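Side-chain contacts in malonyl acyl carrier protein transacylase (Streptococcus pneumoniae, PDB 3IM8), which probably catalyses transfer of the malonyl group from malonyl-CoA to holo-acyl carrier protein, a step of fatty acid synthesis: residues 55-60 with 118-123; 139-144 with 163-168. One frame throughout, in Å; residues are numbered along the deposited sequence.

The two contacts sit in different parts of the enzyme. Interaction 1 comes first along the chain and closes before interaction 2 opens. It joins the start of helix 58-78 to the end of helix 105-122, in the larger part built around the parallel sheet 85-88, 4-8, 268-272 and 290-294. Interaction 2 packs helix 138-148 on strand 164-169 in the mixed sheet of the smaller part. Their centres are 25 Å apart, and their nearest atoms about 9 Å, without touching. The predicted active-site residue His199 is about 10 Å, side chain to side chain, from both Thr58 of interaction 1 and Ile167 of interaction 2, so neither contact forms the site itself.

Interaction 1. Residues 55-60 with 118-123; sequences LNQTRY and YMEEAA
Glu120 reaches across from the last turn of helix 105-122 and meets Arg59 in the first turn of helix 58-78. Its CG lies anti to the backbone N (chi1 -177°) and the chain stays extended beyond it, which carries the carboxylate to the helix start. OE1 is the gripped oxygen. Arg59 NH1 makes a salt bridge to Glu120 OE1 at 3.0 Å. Arg59 N also donates to Glu120 OE1, at 3.3 Å and 152°, arriving from above the carboxylate plane. The arginine chain bends at chi2 and chi3, and the guanidinium and carboxylate planes stand 36° apart. Arg59 CD rests over one face of the Tyr60 ring, offset toward its rim. The carboxylate lies at the N-terminal end of helix 58-78, which, with Arg59, probably steadies its negative charge. Gln57 holds the N-cap position of that helix. Helix 58-78 leads into strand 85-88 and the predicted nucleophile Ser90, whose side chain is about 9 Å from that of Thr58. Thr58 is buried, with its CB against Glu120 CB at 4.0 Å and its side chain also on Gln11. The other carboxylate oxygen is held more loosely. Gln57 CB only brushes Glu120 OE2 at 3.9 Å. Water 1 bonds Thr58 OG1 at 2.6 Å but gives Glu120 OE2 a weak bond of 3.4 Å.

Interaction 2. Residues 139-144 with 163-168; sequences EVIEEA and AQIVIA
No flat group takes part where Ile141 meets Ile165 and Ile167, and the contact has neither ring faces nor ring edges. Three branched aliphatic side chains fill it instead. Ile141 points from helix 138-148 toward the strand and divides its work between two branches. CD1, at the end of the longer branch, touches Ile165 on CB at 3.8 Å and on CD1 at 3.9 Å. CG2 sits anti to the backbone N and presses methyl to methyl on Ile167 CG2. That pair is 3.4 Å apart, tighter than usual van der Waals contact. Ile141 CG2 also comes within 4.1 Å of Ile165 CG2. Ile167 carries its own CG2 anti to the carbonyl carbon, with CG1 between the backbone N and that carbon (chi1 63°). No hydrogen bond crosses between the segments, and all three residues are buried. Ile141 also touches Val133 on the next strand and Leu181 of helix 171-184, while Ala177 of that helix touches Ile167. Strand 164-169 is antiparallel to both of its neighbours, 129-134 and 154-161. Two helices on one face of a sheet ordered 188-191, 129-134, 164-169, 154-161 follow the beta-alpha-beta-beta-alpha-beta pattern of the ferredoxin-like subdomain of malonyl transacylases.

Interaction 1. Residues 55-60 with 118-123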
loop_
_atom_site.group_PDB
_atom_site.type_symbol
_atom_site.label_atom_id
_atom_site.label_comp_id
_atom_site.label_asym_id
_atom_site.label_seq_id
_atom_site.Cartn_x
_atom_site.Cartn_y
_atom_site.Cartn_z
ATOM N N LEU A 55 -13.873 3.218 -9.888
ATOM C CA LEU A 55 -13.075 3.527 -8.698
ATOM C C LEU A 55 -12.474 2.229 -8.132
ATOM O O LEU A 55 -11.330 2.244 -7.624
ATOM C CB LEU A 55 -13.888 4.309 -7.625
ATOM C CG LEU A 55 -13.219 4.696 -6.268
ATOM C CD1 LEU A 55 -11.926 5.589 -6.415
ATOM C CD2 LEU A 55 -14.155 5.319 -5.262
ATOM N N ASN A 56 -13.254 1.137 -8.203
ATOM C CA ASN A 56 -12.867 -0.188 -7.713
ATOM C C ASN A 56 -12.105 -1.034 -8.749
ATOM O O ASN A 56 -11.744 -2.174 -8.453
ATOM C CB ASN A 56 -14.120 -0.954 -7.199
ATOM C CG ASN A 56 -14.661 -0.378 -5.889
ATOM O OD1 ASN A 56 -13.899 0.169 -5.093
ATOM N ND2 ASN A 56 -15.964 -0.478 -5.670
ATOM N N GLN A 57 -11.894 -0.492 -9.959
ATOM C CA GLN A 57 -11.031 -1.108 -11.003
ATOM C C GLN A 57 -9.554 -0.664 -10.908
ATOM O O GLN A 57 -9.228 0.482 -11.180
ATOM C CB GLN A 57 -11.542 -0.829 -12.424
ATOM C CG GLN A 57 -12.909 -1.477 -12.711
ATOM C CD GLN A 57 -13.492 -1.008 -14.066
ATOM O OE1 GLN A 57 -12.725 -0.761 -15.018
ATOM N NE2 GLN A 57 -14.873 -0.854 -14.142
ATOM N N THR A 58 -8.692 -1.641 -10.618
ATOM C CA THR A 58 -7.276 -1.447 -10.314
ATOM C C THR A 58 -6.570 -0.316 -11.085
ATOM O O THR A 58 -5.861 0.510 -10.467
ATOM C CB THR A 58 -6.502 -2.817 -10.370
ATOM O OG1 THR A 58 -7.233 -3.800 -9.626
ATOM C CG2 THR A 58 -5.093 -2.688 -9.763
ATOM N N ARG A 59 -6.748 -0.236 -12.395
ATOM C CA ARG A 59 -6.068 0.787 -13.188
ATOM C C ARG A 59 -6.514 2.223 -12.815
ATOM O O ARG A 59 -5.765 3.169 -13.055
ATOM C CB ARG A 59 -6.219 0.551 -14.711
ATOM C CG ARG A 59 -7.632 0.902 -15.247
ATOM C CD ARG A 59 -7.601 1.517 -16.630
ATOM N NE ARG A 59 -6.930 0.715 -17.661
ATOM C CZ ARG A 59 -7.167 -0.576 -17.907
ATOM N NH1 ARG A 59 -8.064 -1.262 -17.182
ATOM N NH2 ARG A 59 -6.483 -1.182 -18.874
ATOM N N TYR A 60 -7.722 2.376 -12.250
ATOM C CA TYR A 60 -8.187 3.688 -11.747
ATOM C C TYR A 60 -8.020 3.810 -10.217
ATOM O O TYR A 60 -7.773 4.889 -9.708
ATOM C CB TYR A 60 -9.643 3.971 -12.128
ATOM C CG TYR A 60 -9.903 3.808 -13.594
ATOM C CD1 TYR A 60 -9.279 4.636 -14.516
ATOM C CD2 TYR A 60 -10.742 2.796 -14.065
ATOM C CE1 TYR A 60 -9.506 4.490 -15.854
ATOM C CE2 TYR A 60 -10.970 2.640 -15.412
ATOM C CZ TYR A 60 -10.339 3.487 -16.300
ATOM O OH TYR A 60 -10.529 3.324 -17.656
ATOM N N TYR A 118 -0.969 -2.992 -15.531
ATOM C CA TYR A 118 -0.155 -4.226 -15.644
ATOM C C TYR A 118 -0.560 -5.256 -14.629
ATOM O O TYR A 118 -0.571 -6.435 -14.942
ATOM C CB TYR A 118 1.340 -3.978 -15.462
ATOM C CG TYR A 118 1.965 -2.962 -16.421
ATOM C CD1 TYR A 118 3.020 -2.148 -15.990
ATOM C CD2 TYR A 118 1.492 -2.795 -17.744
ATOM C CE1 TYR A 118 3.602 -1.200 -16.834
ATOM C CE2 TYR A 118 2.087 -1.853 -18.621
ATOM C CZ TYR A 118 3.136 -1.067 -18.146
ATOM O OH TYR A 118 3.751 -0.140 -18.934
ATOM N N MET A 119 -0.873 -4.820 -13.401
ATOM C CA MET A 119 -1.278 -5.732 -12.302
ATOM C C MET A 119 -2.629 -6.383 -12.591
ATOM O O MET A 119 -2.794 -7.584 -12.379
ATOM C CB MET A 119 -1.294 -5.009 -10.944
ATOM C CG MET A 119 0.117 -4.676 -10.467
ATOM S SD MET A 119 0.319 -3.842 -8.869
ATOM C CE MET A 119 -0.305 -5.035 -7.713
ATOM N N GLU A 120 -3.585 -5.568 -13.045
ATOM C CA GLU A 120 -4.951 -5.996 -13.407
ATOM C C GLU A 120 -4.954 -7.039 -14.534
ATOM O O GLU A 120 -5.625 -8.062 -14.430
ATOM C CB GLU A 120 -5.804 -4.758 -13.792
ATOM C CG GLU A 120 -7.314 -5.000 -14.146
ATOM C CD GLU A 120 -8.226 -3.692 -14.047
ATOM O OE1 GLU A 120 -7.808 -2.543 -14.442
ATOM O OE2 GLU A 120 -9.385 -3.851 -13.559
ATOM N N GLU A 121 -4.206 -6.781 -15.603
ATOM C CA GLU A 121 -4.142 -7.730 -16.730
ATOM C C GLU A 121 -3.425 -9.023 -16.340
ATOM O O GLU A 121 -3.829 -10.089 -16.722
ATOM C CB GLU A 121 -3.492 -7.079 -17.974
ATOM C CG GLU A 121 -1.966 -6.940 -17.937
ATOM C CD GLU A 121 -1.361 -6.011 -19.023
ATOM O OE1 GLU A 121 -0.598 -6.530 -19.881
ATOM O OE2 GLU A 121 -1.610 -4.768 -18.982
ATOM N N ALA A 122 -2.352 -8.917 -15.570
ATOM C CA ALA A 122 -1.571 -10.078 -15.247
ATOM C C ALA A 122 -2.286 -10.914 -14.181
ATOM O O ALA A 122 -2.138 -12.131 -14.148
ATOM C CB ALA A 122 -0.177 -9.675 -14.791
ATOM N N ALA A 123 -3.070 -10.270 -13.313
ATOM C CA ALA A 123 -3.736 -10.984 -12.245
ATOM C C ALA A 123 -5.125 -10.385 -11.982
ATOM O O ALA A 123 -5.244 -9.502 -11.118
ATOM C CB ALA A 123 -2.860 -10.959 -10.962
HETATM O O HOH W 1 -9.658 -4.453 -10.210
#

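Interaction 2. Residues 139-144 with 163-168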
loop_
_atom_site.group_PDB
_atom_site.type_symbol
_atom_site.label_atom_id
_atom_site.label_comp_id
_atom_site.label_asym_id
_atom_site.label_seq_id
_atom_site.Cartn_x
_atom_site.Cartn_y
_atom_site.Cartn_z
ATOM N N GLU A 139 6.642 -19.096 10.973
ATOM C CA GLU A 139 7.411 -20.265 10.525
ATOM C C GLU A 139 6.468 -21.307 9.932
ATOM O O GLU A 139 6.709 -21.870 8.839
ATOM C CB GLU A 139 8.160 -20.890 11.724
ATOM C CG GLU A 139 9.213 -20.013 12.392
ATOM C CD GLU A 139 8.635 -18.736 13.039
ATOM O OE1 GLU A 139 9.366 -17.713 13.065
ATOM O OE2 GLU A 139 7.463 -18.745 13.518
ATOM N N VAL A 140 5.393 -21.545 10.674
ATOM C CA VAL A 140 4.341 -22.508 10.307
ATOM C C VAL A 140 3.703 -22.196 8.986
ATOM O O VAL A 140 3.457 -23.118 8.204
ATOM C CB VAL A 140 3.230 -22.574 11.399
ATOM C CG1 VAL A 140 2.093 -23.512 10.949
ATOM C CG2 VAL A 140 3.840 -22.993 12.757
ATOM N N ILE A 141 3.462 -20.897 8.736
ATOM C CA ILE A 141 2.752 -20.455 7.554
ATOM C C ILE A 141 3.654 -20.607 6.353
ATOM O O ILE A 141 3.231 -21.109 5.300
ATOM C CB ILE A 141 2.260 -18.963 7.697
ATOM C CG1 ILE A 141 1.174 -18.849 8.771
ATOM C CG2 ILE A 141 1.696 -18.427 6.385
ATOM C CD1 ILE A 141 0.963 -17.388 9.283
ATOM N N GLU A 142 4.913 -20.175 6.524
ATOM C CA GLU A 142 5.945 -20.290 5.507
ATOM C C GLU A 142 6.184 -21.761 5.116
ATOM O O GLU A 142 6.183 -22.095 3.937
ATOM C CB GLU A 142 7.244 -19.579 5.992
ATOM C CG GLU A 142 6.992 -18.068 6.270
ATOM C CD GLU A 142 8.228 -17.232 6.622
ATOM O OE1 GLU A 142 9.180 -17.785 7.195
ATOM O OE2 GLU A 142 8.232 -16.005 6.354
ATOM N N GLU A 143 6.368 -22.623 6.109
ATOM C CA GLU A 143 6.497 -24.077 5.894
ATOM C C GLU A 143 5.273 -24.688 5.180
ATOM O O GLU A 143 5.387 -25.415 4.172
ATOM C CB GLU A 143 6.717 -24.766 7.245
ATOM C CG GLU A 143 7.185 -26.241 7.161
ATOM C CD GLU A 143 7.213 -26.969 8.532
ATOM O OE1 GLU A 143 7.536 -28.190 8.558
ATOM O OE2 GLU A 143 6.909 -26.332 9.576
ATOM N N ALA A 144 4.089 -24.374 5.684
ATOM C CA ALA A 144 2.893 -24.866 5.033
ATOM C C ALA A 144 2.877 -24.470 3.551
ATOM O O ALA A 144 2.626 -25.327 2.668
ATOM C CB ALA A 144 1.670 -24.392 5.763
ATOM N N ALA A 163 0.629 -11.684 14.088
ATOM C CA ALA A 163 -0.544 -12.601 14.144
ATOM C C ALA A 163 -1.554 -12.408 12.982
ATOM O O ALA A 163 -2.740 -12.680 13.105
ATOM C CB ALA A 163 -1.212 -12.528 15.514
ATOM N N GLN A 164 -1.059 -11.891 11.865
ATOM C CA GLN A 164 -1.918 -11.605 10.724
ATOM C C GLN A 164 -1.113 -11.633 9.437
ATOM O O GLN A 164 -0.495 -10.640 9.057
ATOM C CB GLN A 164 -2.596 -10.243 10.891
ATOM C CG GLN A 164 -4.045 -10.211 10.431
ATOM C CD GLN A 164 -4.188 -9.775 8.986
ATOM O OE1 GLN A 164 -3.714 -10.450 8.073
ATOM N NE2 GLN A 164 -4.845 -8.641 8.773
ATOM N N ILE A 165 -1.121 -12.781 8.771
ATOM C CA ILE A 165 -0.345 -12.944 7.552
ATOM C C ILE A 165 -1.227 -13.487 6.445
ATOM O O ILE A 165 -1.874 -14.530 6.607
ATOM C CB ILE A 165 0.888 -13.903 7.806
ATOM C CG1 ILE A 165 1.894 -13.152 8.714
ATOM C CG2 ILE A 165 1.531 -14.347 6.462
ATOM C CD1 ILE A 165 2.936 -13.982 9.422
ATOM N N VAL A 166 -1.271 -12.770 5.327
ATOM C CA VAL A 166 -2.033 -13.221 4.206
ATOM C C VAL A 166 -1.145 -14.023 3.258
ATOM O O VAL A 166 -0.085 -13.531 2.802
ATOM C CB VAL A 166 -2.700 -12.048 3.399
ATOM C CG1 VAL A 166 -3.581 -12.613 2.251
ATOM C CG2 VAL A 166 -3.508 -11.130 4.334
ATOM N N ILE A 167 -1.599 -15.241 2.939
ATOM C CA ILE A 167 -0.965 -16.052 1.888
ATOM C C ILE A 167 -1.731 -15.853 0.595
ATOM O O ILE A 167 -2.934 -15.665 0.619
ATOM C CB ILE A 167 -0.909 -17.564 2.312
ATOM C CG1 ILE A 167 -2.332 -18.134 2.496
ATOM C CG2 ILE A 167 -0.224 -17.680 3.677
ATOM C CD1 ILE A 167 -2.394 -19.649 2.251
ATOM N N ALA A 168 -1.043 -15.923 -0.541
ATOM C CA ALA A 168 -1.720 -15.790 -1.807
ATOM C C ALA A 168 -1.145 -16.743 -2.878
ATOM O O ALA A 168 -0.067 -17.334 -2.687
ATOM C CB ALA A 168 -1.615 -14.333 -2.271
#